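Local coordinates for Alr3699 protein (Nostoc sp., PDB 4XSO) that is of unknown function but has the two-domain architecture of the GT-B glycosyltransferases, each domain built round a parallel beta sheet flanked by helices, at residues Lys106-Gly111 / Leu122-His127; Leu23-Ile28 / Tyr101-Lys106; Asp226-Cys231 / Glu264-Phe269; Lys196-Leu201 / Ala282-Ala287. All blocks are in the same frame, centred on the assembly; numbering follows the deposited sequence.

Contact 1. Residues Lys106-Gly111 / Leu122-His127; sequences KALVVG and LVYHLH
L108 lies across one face of the Y124 ring, and this apolar overlap is the tight part of a helix-on-strand contact. Its CB sits 4.1 Å from the ring centroid of Y124, 21° off the ring normal, a CH-pi approach that is displaced toward the rim. The two methyls spread over the same face: L108 CD1 reaches Y124 CG at 3.7 Å, while L108 CD2 settles near Y124 CE2 at 3.9 Å. With CG of L108 anti to its backbone nitrogen (chi1 166°), the branched end is carried over the aromatic plane, and the leucine lies roughly perpendicular to the tyrosine side chain. On the opposite face of the ring lies the CA of L126.

Away from the ring the fit is looser. L122 CD2 still touches L108 CD1 at 3.9 Å, but across this contact its other methyl meets the backbone of G111, with CD1 of L122 4.0 Å from O of G111. No hydrogen bond links the segments. Toward the start of the helix, the partly exposed K106 takes no part in this packing and rests on L83 of the second subunit.

Residues 106-111 of helix 105-118 run nearly antiparallel to strand 122-126 (169°), in the middle element of a beta-alpha-beta unit that starts with strand 99-102. Helix 137-150 packs alongside: its A147 touches both L108 and Y124, while L122 rests on I100 of the neighbouring strand.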
loop_
_atom_site.group_PDB
_atom_site.type_symbol
_atom_site.label_atom_id
_atom_site.label_comp_id
_atom_site.label_asym_id
_atom_site.label_seq_id
_atom_site.Cartn_x
_atom_site.Cartn_y
_atom_site.Cartn_z
ATOM N N LYS A 106 4.243 8.099 -8.752
ATOM C CA LYS A 106 3.462 7.858 -7.556
ATOM C C LYS A 106 2.085 7.260 -7.844
ATOM O O LYS A 106 1.497 6.547 -6.991
ATOM C CB LYS A 106 3.242 9.167 -6.823
ATOM C CG LYS A 106 4.529 9.983 -6.523
ATOM C CD LYS A 106 4.300 10.834 -5.275
ATOM C CE LYS A 106 4.910 12.212 -5.352
ATOM N NZ LYS A 106 6.345 12.180 -4.996
ATOM N N ALA A 107 1.531 7.546 -9.013
ATOM C CA ALA A 107 0.190 6.969 -9.331
ATOM C C ALA A 107 0.397 5.499 -9.584
ATOM O O ALA A 107 -0.473 4.649 -9.280
ATOM C CB ALA A 107 -0.461 7.648 -10.528
ATOM N N LEU A 108 1.581 5.155 -10.102
ATOM C CA LEU A 108 1.924 3.753 -10.390
ATOM C C LEU A 108 2.096 2.953 -9.053
ATOM O O LEU A 108 1.601 1.842 -8.876
ATOM C CB LEU A 108 3.179 3.627 -11.322
ATOM C CG LEU A 108 3.596 2.156 -11.222
ATOM C CD1 LEU A 108 2.755 1.328 -12.180
ATOM C CD2 LEU A 108 5.069 2.005 -11.355
ATOM N N VAL A 109 2.681 3.579 -8.065
ATOM C CA VAL A 109 2.809 2.919 -6.763
ATOM C C VAL A 109 1.458 2.632 -6.123
ATOM O O VAL A 109 1.086 1.489 -5.810
ATOM C CB VAL A 109 3.753 3.760 -5.878
ATOM C CG1 VAL A 109 3.803 3.200 -4.489
ATOM C CG2 VAL A 109 5.140 3.759 -6.520
ATOM N N VAL A 110 0.667 3.678 -5.996
ATOM C CA VAL A 110 -0.655 3.537 -5.447
ATOM C C VAL A 110 -1.529 2.698 -6.351
ATOM O O VAL A 110 -2.307 1.871 -5.898
ATOM C CB VAL A 110 -1.294 4.943 -5.226
ATOM C CG1 VAL A 110 -2.771 4.835 -4.874
ATOM C CG2 VAL A 110 -0.517 5.740 -4.200
ATOM N N GLY A 111 -1.444 2.920 -7.649
ATOM C CA GLY A 111 -2.289 2.153 -8.567
ATOM C C GLY A 111 -1.972 0.659 -8.546
ATOM O O GLY A 111 -2.843 -0.173 -8.737
ATOM N N LEU A 122 -3.972 -3.088 -14.554
ATOM C CA LEU A 122 -3.261 -1.854 -14.439
ATOM C C LEU A 122 -2.436 -1.654 -15.717
ATOM O O LEU A 122 -1.747 -2.568 -16.214
ATOM C CB LEU A 122 -2.339 -1.948 -13.255
ATOM C CG LEU A 122 -1.273 -0.876 -13.068
ATOM C CD1 LEU A 122 -1.951 0.399 -12.634
ATOM C CD2 LEU A 122 -0.165 -1.311 -12.058
ATOM N N VAL A 123 -2.501 -0.422 -16.181
ATOM C CA VAL A 123 -1.683 0.115 -17.246
ATOM C C VAL A 123 -0.911 1.252 -16.647
ATOM O O VAL A 123 -1.450 2.064 -15.914
ATOM C CB VAL A 123 -2.527 0.697 -18.404
ATOM C CG1 VAL A 123 -1.577 1.319 -19.402
ATOM C CG2 VAL A 123 -3.392 -0.392 -19.080
ATOM N N TYR A 124 0.369 1.278 -16.921
ATOM C CA TYR A 124 1.233 2.345 -16.589
ATOM C C TYR A 124 1.647 3.059 -17.904
ATOM O O TYR A 124 2.199 2.441 -18.778
ATOM C CB TYR A 124 2.492 1.762 -15.946
ATOM C CG TYR A 124 3.604 2.722 -15.540
ATOM C CD1 TYR A 124 3.354 4.006 -15.197
ATOM C CD2 TYR A 124 4.936 2.257 -15.437
ATOM C CE1 TYR A 124 4.371 4.849 -14.786
ATOM C CE2 TYR A 124 5.967 3.081 -15.035
ATOM C CZ TYR A 124 5.664 4.377 -14.701
ATOM O OH TYR A 124 6.641 5.229 -14.243
ATOM N N HIS A 125 1.361 4.342 -18.005
ATOM C CA HIS A 125 1.849 5.179 -19.105
ATOM C C HIS A 125 2.991 5.980 -18.640
ATOM O O HIS A 125 2.828 6.803 -17.748
ATOM C CB HIS A 125 0.752 6.115 -19.538
ATOM C CG HIS A 125 1.006 6.726 -20.855
ATOM N ND1 HIS A 125 -0.002 6.953 -21.747
ATOM C CD2 HIS A 125 2.153 7.140 -21.451
ATOM C CE1 HIS A 125 0.498 7.513 -22.833
ATOM N NE2 HIS A 125 1.800 7.645 -22.677
ATOM N N LEU A 126 4.157 5.635 -19.176
ATOM C CA LEU A 126 5.428 6.112 -18.730
ATOM C C LEU A 126 5.730 7.338 -19.584
ATOM O O LEU A 126 5.936 7.237 -20.823
ATOM C CB LEU A 126 6.440 5.004 -18.997
ATOM C CG LEU A 126 7.924 5.276 -18.684
ATOM C CD1 LEU A 126 8.173 5.570 -17.211
ATOM C CD2 LEU A 126 8.783 4.103 -19.103
ATOM N N HIS A 127 5.743 8.500 -18.956
ATOM C CA HIS A 127 6.053 9.718 -19.637
ATOM C C HIS A 127 7.465 10.229 -19.287
ATOM O O HIS A 127 7.874 11.265 -19.830
ATOM C CB HIS A 127 5.065 10.824 -19.289
ATOM C CG HIS A 127 3.652 10.540 -19.682
ATOM N ND1 HIS A 127 3.186 10.769 -20.947
ATOM C CD2 HIS A 127 2.596 10.079 -18.973
ATOM C CE1 HIS A 127 1.911 10.449 -21.027
ATOM N NE2 HIS A 127 1.518 10.051 -19.834
#

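Contact 2. Residues Leu23-Ile28 / Tyr101-Lys106; sequences LCLIDI and YANTQK
L25 overlaps the amide end of N103, its CB standing 3.6 Å from ND2 of N103. The two side chains run antiparallel, side by side, so the leucine is spread along the amide group: CD2 of L25 lies 4.1 Å from ND2 of N103, and CD1 of L25 is equally far from the amide carbon CG. Hydrocarbon thus lines a group whose polar atoms have partners elsewhere. ND2 of N103 binds the backbone O of A21, at the start of the same helix, and OD2 of D13; OD1 of N103 is bonded to NE2 of H127.

One helical turn on, I28 repeats the pattern against Y101. Its CG2 comes within 3.6 Å of OH of Y101 and 3.9 Å of CZ in the same ring, approaching obliquely, with the isoleucine set nearly square to the tyrosine side chain. CG2 of I28 is anti to the backbone nitrogen, and CG1, on the nitrogen side (chi1 -67°), leads CD1 to within 4.0 Å of the same tyrosine OH. That hydroxyl is hydrogen-bonded to ND1 of H125, and the Y101 ring meets F11 edge-to-face.

The arrangement joins helix 20-29 to the C-terminal end of strand 99-102, just before T104, at the N-cap position of helix 105-118, in the Rossmann-like N-terminal domain. Since no hydrogen bond spans the segments, the chemistry implies a division of labour: apolar helix side chains cover the buried amide and phenol, while partners outside the two segments satisfy their polar atoms and fix the orientation of the N103 amide.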
loop_
_atom_site.group_PDB
_atom_site.type_symbol
_atom_site.label_atom_id
_atom_site.label_comp_id
_atom_site.label_asym_id
_atom_site.label_seq_id
_atom_site.Cartn_x
_atom_site.Cartn_y
_atom_site.Cartn_z
ATOM N N LEU A 23 -1.203 17.228 -19.595
ATOM C CA LEU A 23 -1.757 17.675 -20.865
ATOM C C LEU A 23 -1.996 16.511 -21.783
ATOM O O LEU A 23 -3.033 16.454 -22.478
ATOM C CB LEU A 23 -0.800 18.696 -21.564
ATOM C CG LEU A 23 -0.434 20.008 -20.807
ATOM C CD1 LEU A 23 0.553 20.872 -21.599
ATOM C CD2 LEU A 23 -1.672 20.819 -20.458
ATOM N N CYS A 24 -1.034 15.580 -21.845
ATOM C CA CYS A 24 -1.232 14.378 -22.671
ATOM C C CYS A 24 -2.447 13.570 -22.151
ATOM O O CYS A 24 -3.227 13.047 -22.938
ATOM C CB CYS A 24 0.040 13.517 -22.745
ATOM S SG CYS A 24 -0.032 12.100 -23.884
ATOM N N LEU A 25 -2.610 13.503 -20.828
ATOM C CA LEU A 25 -3.725 12.778 -20.223
ATOM C C LEU A 25 -5.083 13.405 -20.597
ATOM O O LEU A 25 -6.044 12.681 -20.806
ATOM C CB LEU A 25 -3.502 12.699 -18.708
ATOM C CG LEU A 25 -4.586 11.916 -17.901
ATOM C CD1 LEU A 25 -4.600 10.471 -18.326
ATOM C CD2 LEU A 25 -4.366 12.005 -16.386
ATOM N N ILE A 26 -5.146 14.723 -20.797
ATOM C CA ILE A 26 -6.400 15.348 -21.305
ATOM C C ILE A 26 -6.863 14.629 -22.581
ATOM O O ILE A 26 -8.023 14.178 -22.715
ATOM C CB ILE A 26 -6.235 16.870 -21.619
ATOM C CG1 ILE A 26 -5.823 17.680 -20.379
ATOM C CG2 ILE A 26 -7.506 17.452 -22.232
ATOM C CD1 ILE A 26 -6.619 17.374 -19.153
ATOM N N ASP A 27 -5.918 14.551 -23.518
ATOM C CA ASP A 27 -6.096 13.955 -24.837
ATOM C C ASP A 27 -6.357 12.458 -24.776
ATOM O O ASP A 27 -7.248 11.909 -25.498
ATOM C CB ASP A 27 -4.841 14.247 -25.721
ATOM C CG ASP A 27 -4.712 15.756 -26.099
ATOM O OD1 ASP A 27 -5.761 16.430 -26.290
ATOM O OD2 ASP A 27 -3.580 16.285 -26.134
ATOM N N ILE A 28 -5.662 11.777 -23.874
ATOM C CA ILE A 28 -5.895 10.307 -23.726
ATOM C C ILE A 28 -7.303 10.021 -23.155
ATOM O O ILE A 28 -7.990 9.165 -23.639
ATOM C CB ILE A 28 -4.812 9.700 -22.830
ATOM C CG1 ILE A 28 -3.429 9.750 -23.476
ATOM C CG2 ILE A 28 -5.126 8.273 -22.502
ATOM C CD1 ILE A 28 -2.314 9.708 -22.442
ATOM N N TYR A 101 -5.371 3.245 -14.844
ATOM C CA TYR A 101 -4.397 3.743 -15.827
ATOM C C TYR A 101 -3.574 4.814 -15.131
ATOM O O TYR A 101 -4.037 5.940 -14.911
ATOM C CB TYR A 101 -5.168 4.251 -17.055
ATOM C CG TYR A 101 -4.419 4.599 -18.284
ATOM C CD1 TYR A 101 -3.562 5.676 -18.334
ATOM C CD2 TYR A 101 -4.716 3.943 -19.481
ATOM C CE1 TYR A 101 -2.966 6.073 -19.526
ATOM C CE2 TYR A 101 -4.113 4.312 -20.688
ATOM C CZ TYR A 101 -3.244 5.366 -20.712
ATOM O OH TYR A 101 -2.659 5.733 -21.904
ATOM N N ALA A 102 -2.399 4.397 -14.687
ATOM C CA ALA A 102 -1.463 5.262 -13.924
ATOM C C ALA A 102 -0.558 6.014 -14.876
ATOM O O ALA A 102 0.139 5.411 -15.712
ATOM C CB ALA A 102 -0.643 4.419 -12.973
ATOM N N ASN A 103 -0.553 7.337 -14.695
ATOM C CA ASN A 103 0.073 8.261 -15.601
ATOM C C ASN A 103 1.371 8.926 -15.079
ATOM O O ASN A 103 1.998 9.694 -15.784
ATOM C CB ASN A 103 -0.960 9.296 -16.032
ATOM C CG ASN A 103 -0.615 9.929 -17.381
ATOM O OD1 ASN A 103 -0.494 9.241 -18.354
ATOM N ND2 ASN A 103 -0.503 11.258 -17.428
ATOM N N THR A 104 1.760 8.604 -13.853
ATOM C CA THR A 104 2.938 9.184 -13.223
ATOM C C THR A 104 3.426 8.173 -12.228
ATOM O O THR A 104 2.764 7.135 -11.983
ATOM C CB THR A 104 2.666 10.522 -12.464
ATOM O OG1 THR A 104 1.912 10.260 -11.264
ATOM C CG2 THR A 104 1.972 11.528 -13.337
ATOM N N GLN A 105 4.646 8.400 -11.697
ATOM C CA GLN A 105 5.270 7.407 -10.801
ATOM C C GLN A 105 4.579 7.087 -9.508
ATOM O O GLN A 105 4.432 5.923 -9.135
ATOM C CB GLN A 105 6.700 7.811 -10.419
ATOM C CG GLN A 105 7.732 7.425 -11.419
ATOM C CD GLN A 105 9.152 7.771 -10.956
ATOM O OE1 GLN A 105 9.838 8.599 -11.582
ATOM N NE2 GLN A 105 9.588 7.159 -9.851
ATOM N N LYS A 106 4.243 8.099 -8.752
ATOM C CA LYS A 106 3.462 7.858 -7.556
ATOM C C LYS A 106 2.085 7.260 -7.844
ATOM O O LYS A 106 1.497 6.547 -6.991
ATOM C CB LYS A 106 3.242 9.167 -6.823
ATOM C CG LYS A 106 4.529 9.983 -6.523
ATOM C CD LYS A 106 4.300 10.834 -5.275
ATOM C CE LYS A 106 4.910 12.212 -5.352
ATOM N NZ LYS A 106 6.345 12.180 -4.996
#

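Contact 3. Residues Asp226-Cys231 / Glu264-Phe269; sequences DALAQC and ENRVKF
L228 and R266 lie alongside one another, pointing opposite ways, where the C-terminal part of helix 221-228 and the turn after it meet the residues leading into strand 267-271, in the Rossmann-like C-terminal domain of the GT-B fold. Van der Waals contacts come from the leucine. CD2 of L228 reaches CG2 of V267 at 3.8 Å, and the same methyl makes a close approach to a carbonyl, 3.4 Å from the backbone O of R266. CG of L228 sits over one face of the R266 guanidinium, 4.1 Å from NH2, so that aliphatic carbon covers part of a charged plane. V235 and A237, on the adjoining strand 235-240, also touch L228.

Backbone geometry sets the polar side. L228 to C231 form a type I beta turn, closed by the bond from N of C231 to O of L228 (3.0 Å), a turn that brings C231 close to the arginine. The R266 chain is bent at chi3 (62°), bringing its guanidinium up to the turn instead of letting it run straight on.

Hydrogen bonding across the contact is slight. NH2 of R266 has its stronger partner outside the segments, O of V235 in strand 235-240, which helps to hold the guanidinium between the sheet and the turn. To O of C231 the same nitrogen makes a weak bond, 3.4 Å long and bent to 141° at the hydrogen; O of L228 lies 3.5 Å from NH2 of R266.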
loop_
_atom_site.group_PDB
_atom_site.type_symbol
_atom_site.label_atom_id
_atom_site.label_comp_id
_atom_site.label_asym_id
_atom_site.label_seq_id
_atom_site.Cartn_x
_atom_site.Cartn_y
_atom_site.Cartn_z
ATOM N N ASP A 226 23.434 32.728 -26.683
ATOM C CA ASP A 226 24.838 32.661 -27.145
ATOM C C ASP A 226 24.925 32.476 -28.664
ATOM O O ASP A 226 25.672 33.161 -29.345
ATOM C CB ASP A 226 25.578 31.523 -26.492
ATOM C CG ASP A 226 25.970 31.797 -25.061
ATOM O OD1 ASP A 226 26.050 32.966 -24.700
ATOM O OD2 ASP A 226 26.181 30.816 -24.286
ATOM N N ALA A 227 24.084 31.613 -29.236
ATOM C CA ALA A 227 24.093 31.480 -30.687
ATOM C C ALA A 227 23.682 32.783 -31.395
ATOM O O ALA A 227 24.178 33.085 -32.473
ATOM C CB ALA A 227 23.183 30.340 -31.133
ATOM N N LEU A 228 22.768 33.566 -30.828
ATOM C CA LEU A 228 22.339 34.797 -31.494
ATOM C C LEU A 228 23.532 35.744 -31.682
ATOM O O LEU A 228 23.664 36.400 -32.701
ATOM C CB LEU A 228 21.250 35.489 -30.662
ATOM C CG LEU A 228 20.074 36.045 -31.458
ATOM C CD1 LEU A 228 19.545 34.994 -32.411
ATOM C CD2 LEU A 228 18.951 36.512 -30.532
ATOM N N ALA A 229 24.418 35.742 -30.701
ATOM C CA ALA A 229 25.653 36.514 -30.750
ATOM C C ALA A 229 26.441 36.203 -31.999
ATOM O O ALA A 229 27.250 37.020 -32.409
ATOM C CB ALA A 229 26.484 36.244 -29.508
ATOM N N GLN A 230 26.201 35.032 -32.612
ATOM C CA GLN A 230 26.951 34.582 -33.779
ATOM C C GLN A 230 26.181 34.640 -35.083
ATOM O O GLN A 230 26.635 34.052 -36.049
ATOM C CB GLN A 230 27.426 33.141 -33.545
ATOM C CG GLN A 230 28.442 33.044 -32.415
ATOM C CD GLN A 230 29.738 33.676 -32.865
ATOM O OE1 GLN A 230 29.948 34.887 -32.718
ATOM N NE2 GLN A 230 30.569 32.880 -33.531
ATOM N N CYS A 231 25.037 35.336 -35.095
ATOM C CA CYS A 231 24.092 35.375 -36.192
ATOM C C CYS A 231 24.022 36.761 -36.766
ATOM O O CYS A 231 24.241 37.724 -36.048
ATOM C CB CYS A 231 22.674 34.993 -35.688
ATOM S SG CYS A 231 22.586 33.221 -35.443
ATOM N N GLU A 264 19.993 43.363 -26.627
ATOM C CA GLU A 264 18.762 43.757 -25.941
ATOM C C GLU A 264 17.660 44.103 -26.914
ATOM O O GLU A 264 16.499 44.028 -26.572
ATOM C CB GLU A 264 18.968 44.941 -24.975
ATOM C CG GLU A 264 19.579 46.191 -25.621
ATOM C CD GLU A 264 21.112 46.204 -25.551
ATOM O OE1 GLU A 264 21.710 45.143 -25.211
ATOM O OE2 GLU A 264 21.681 47.288 -25.790
ATOM N N ASN A 265 18.045 44.515 -28.104
ATOM C CA ASN A 265 17.122 44.805 -29.146
ATOM C C ASN A 265 16.926 43.677 -30.180
ATOM O O ASN A 265 16.418 43.915 -31.226
ATOM C CB ASN A 265 17.519 46.072 -29.872
ATOM C CG ASN A 265 16.302 46.948 -30.128
ATOM O OD1 ASN A 265 15.434 47.129 -29.218
ATOM N ND2 ASN A 265 16.177 47.445 -31.362
ATOM N N ARG A 266 17.374 42.485 -29.870
ATOM C CA ARG A 266 17.254 41.343 -30.785
ATOM C C ARG A 266 16.660 40.126 -30.060
ATOM O O ARG A 266 16.728 39.028 -30.587
ATOM C CB ARG A 266 18.655 40.996 -31.298
ATOM C CG ARG A 266 19.180 42.064 -32.255
ATOM C CD ARG A 266 20.538 41.713 -32.762
ATOM N NE ARG A 266 20.523 40.479 -33.515
ATOM C CZ ARG A 266 21.589 39.725 -33.686
ATOM N NH1 ARG A 266 22.786 40.082 -33.183
ATOM N NH2 ARG A 266 21.475 38.628 -34.360
ATOM N N VAL A 267 16.210 40.305 -28.817
ATOM C CA VAL A 267 15.571 39.265 -28.009
ATOM C C VAL A 267 14.299 39.898 -27.443
ATOM O O VAL A 267 14.373 41.008 -26.915
ATOM C CB VAL A 267 16.483 38.751 -26.871
ATOM C CG1 VAL A 267 15.859 37.578 -26.117
ATOM C CG2 VAL A 267 17.829 38.310 -27.391
ATOM N N LYS A 268 13.119 39.288 -27.684
ATOM C CA LYS A 268 11.842 39.768 -27.114
ATOM C C LYS A 268 11.284 38.701 -26.196
ATOM O O LYS A 268 11.024 37.573 -26.636
ATOM C CB LYS A 268 10.828 40.172 -28.208
ATOM C CG LYS A 268 11.207 41.440 -28.962
ATOM C CD LYS A 268 10.266 41.802 -30.129
ATOM C CE LYS A 268 8.882 42.278 -29.672
ATOM N NZ LYS A 268 8.717 43.776 -29.608
ATOM N N PHE A 269 11.122 39.017 -24.910
ATOM C CA PHE A 269 10.390 38.151 -24.005
ATOM C C PHE A 269 8.884 38.448 -24.169
ATOM O O PHE A 269 8.447 39.576 -23.889
ATOM C CB PHE A 269 10.767 38.399 -22.569
ATOM C CG PHE A 269 12.165 37.956 -22.187
ATOM C CD1 PHE A 269 13.254 38.784 -22.367
ATOM C CD2 PHE A 269 12.365 36.744 -21.553
ATOM C CE1 PHE A 269 14.532 38.393 -21.943
ATOM C CE2 PHE A 269 13.614 36.334 -21.153
ATOM C CZ PHE A 269 14.723 37.174 -21.341
#

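Contact 4. Residues Lys196-Leu201 / Ala282-Ala287; sequences KLRQQL and ACDLVA
Helix 191-201 of the C-terminal domain meets the short connection, A282 to D284, that leads into strand 285-287, chiefly through the side chain of R198. Its CG packs on the methyl of A282, CG to CB 3.7 Å, and CD2 of L197 touches that methyl from the preceding position at 4.0 Å.

Beyond this apolar footing the arginine turns polar. The bend at chi3 (60°) directs NH1 of R198 at two acceptors. O of A282 receives it at 3.0 Å, in the guanidinium plane and nearly along the C=O axis. OD2 of D284 takes the second bond, a salt bridge of 2.8 Å, on the syn side of the carboxylate but 32° out of its plane; guanidinium and carboxylate stand nearly perpendicular, at 83°.

In this Rossmann-like sheet, strands 285-287 and 207-212 are neighbours, and D284, just ahead of strand 285-287, is tied to strand 207-212 through a hydrogen bond from N of V208 to its OD2. That bond would help to position the carboxylate and probably favours its charged form. NH2 of R198 binds the carbonyls of A204 and N206, in the chain leading into strand 207-212.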
loop_
_atom_site.group_PDB
_atom_site.type_symbol
_atom_site.label_atom_id
_atom_site.label_comp_id
_atom_site.label_asym_id
_atom_site.label_seq_id
_atom_site.Cartn_x
_atom_site.Cartn_y
_atom_site.Cartn_z
ATOM N N LYS A 196 0.179 39.756 -40.020
ATOM C CA LYS A 196 -0.261 40.697 -39.006
ATOM C C LYS A 196 0.442 40.556 -37.686
ATOM O O LYS A 196 0.767 41.549 -36.978
ATOM C CB LYS A 196 -1.787 40.586 -38.793
ATOM C CG LYS A 196 -2.573 41.313 -39.896
ATOM C CD LYS A 196 -1.926 42.674 -40.287
ATOM C CE LYS A 196 -2.878 43.698 -40.907
ATOM N NZ LYS A 196 -3.606 44.510 -39.878
ATOM N N LEU A 197 0.570 39.313 -37.283
ATOM C CA LEU A 197 1.205 39.030 -36.027
ATOM C C LEU A 197 2.682 39.489 -36.029
ATOM O O LEU A 197 3.125 40.092 -35.035
ATOM C CB LEU A 197 1.047 37.528 -35.672
ATOM C CG LEU A 197 1.642 37.075 -34.339
ATOM C CD1 LEU A 197 1.070 37.829 -33.149
ATOM C CD2 LEU A 197 1.384 35.592 -34.148
ATOM N N ARG A 198 3.428 39.171 -37.097
ATOM C CA ARG A 198 4.801 39.667 -37.195
ATOM C C ARG A 198 4.840 41.254 -37.112
ATOM O O ARG A 198 5.702 41.833 -36.487
ATOM C CB ARG A 198 5.452 39.133 -38.455
ATOM C CG ARG A 198 5.761 37.652 -38.388
ATOM C CD ARG A 198 6.096 37.094 -39.753
ATOM N NE ARG A 198 7.250 37.741 -40.356
ATOM C CZ ARG A 198 8.516 37.421 -40.160
ATOM N NH1 ARG A 198 8.857 36.419 -39.358
ATOM N NH2 ARG A 198 9.449 38.083 -40.806
ATOM N N GLN A 199 3.861 41.901 -37.723
ATOM C CA GLN A 199 3.743 43.354 -37.703
ATOM C C GLN A 199 3.552 43.866 -36.309
ATOM O O GLN A 199 4.301 44.723 -35.904
ATOM C CB GLN A 199 2.602 43.869 -38.607
ATOM C CG GLN A 199 3.037 43.990 -40.045
ATOM C CD GLN A 199 1.922 44.385 -41.029
ATOM O OE1 GLN A 199 0.720 44.228 -40.761
ATOM N NE2 GLN A 199 2.329 44.878 -42.194
ATOM N N GLN A 200 2.578 43.328 -35.571
ATOM C CA GLN A 200 2.305 43.756 -34.228
ATOM C C GLN A 200 3.456 43.462 -33.283
ATOM O O GLN A 200 3.644 44.141 -32.280
ATOM C CB GLN A 200 1.043 43.091 -33.735
ATOM C CG GLN A 200 -0.177 43.586 -34.508
ATOM C CD GLN A 200 -1.500 43.196 -33.862
ATOM O OE1 GLN A 200 -1.532 42.532 -32.840
ATOM N NE2 GLN A 200 -2.595 43.627 -34.457
ATOM N N LEU A 201 4.200 42.411 -33.567
ATOM C CA LEU A 201 5.315 42.046 -32.744
ATOM C C LEU A 201 6.506 42.848 -33.124
ATOM O O LEU A 201 7.482 42.807 -32.422
ATOM C CB LEU A 201 5.632 40.566 -32.887
ATOM C CG LEU A 201 4.651 39.668 -32.192
ATOM C CD1 LEU A 201 5.070 38.229 -32.347
ATOM C CD2 LEU A 201 4.535 40.058 -30.721
ATOM N N ALA A 282 4.461 32.476 -37.019
ATOM C CA ALA A 282 5.132 33.701 -37.311
ATOM C C ALA A 282 6.654 33.659 -37.201
ATOM O O ALA A 282 7.285 34.596 -37.572
ATOM C CB ALA A 282 4.583 34.783 -36.463
ATOM N N CYS A 283 7.230 32.582 -36.692
ATOM C CA CYS A 283 8.699 32.430 -36.648
ATOM C C CYS A 283 9.173 32.013 -38.030
ATOM O O CYS A 283 8.360 31.633 -38.906
ATOM C CB CYS A 283 9.054 31.368 -35.638
ATOM S SG CYS A 283 8.695 31.961 -33.979
ATOM N N ASP A 284 10.474 32.121 -38.238
ATOM C CA ASP A 284 11.125 31.599 -39.420
ATOM C C ASP A 284 11.826 30.308 -39.045
ATOM O O ASP A 284 12.050 29.500 -39.881
ATOM C CB ASP A 284 12.075 32.661 -39.971
ATOM C CG ASP A 284 11.325 33.950 -40.377
ATOM O OD1 ASP A 284 10.685 33.831 -41.442
ATOM O OD2 ASP A 284 11.299 35.017 -39.638
ATOM N N LEU A 285 12.114 30.096 -37.759
ATOM C CA LEU A 285 12.712 28.854 -37.256
ATOM C C LEU A 285 12.287 28.707 -35.818
ATOM O O LEU A 285 12.170 29.696 -35.107
ATOM C CB LEU A 285 14.227 28.933 -37.351
ATOM C CG LEU A 285 15.088 27.911 -36.635
ATOM C CD1 LEU A 285 14.842 26.558 -37.325
ATOM C CD2 LEU A 285 16.606 28.260 -36.683
ATOM N N VAL A 286 11.979 27.480 -35.406
ATOM C CA VAL A 286 11.628 27.184 -34.035
ATOM C C VAL A 286 12.832 26.453 -33.464
ATOM O O VAL A 286 13.292 25.497 -34.071
ATOM C CB VAL A 286 10.368 26.347 -33.953
ATOM C CG1 VAL A 286 10.108 25.957 -32.511
ATOM C CG2 VAL A 286 9.210 27.182 -34.492
ATOM N N ALA A 287 13.359 26.927 -32.337
ATOM C CA ALA A 287 14.423 26.249 -31.644
ATOM C C ALA A 287 14.059 25.614 -30.360
ATOM O O ALA A 287 13.627 26.266 -29.409
ATOM C CB ALA A 287 15.596 27.245 -31.382
#

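In the fold
The four contacts fall into two pairs, one in each domain of the GT-B fold. Contacts 1 and 2 are fully buried; their segments overlap at K106, and they meet where strands 99-102 and 122-126 run side by side, A102 pairing with V123 through the backbone. Contacts 3 and 4, their centres about 15 Å apart, belong to the other sheet and touch where K268 packs against L201; contact 3 is still largely buried and contact 4 only partly, each with a partly exposed arginine. Chemistry follows place: the first pair has no hydrogen bond between its segments, contact 3 adds a weak one, and contact 4 a salt bridge. No contact of one domain touches a contact of the other.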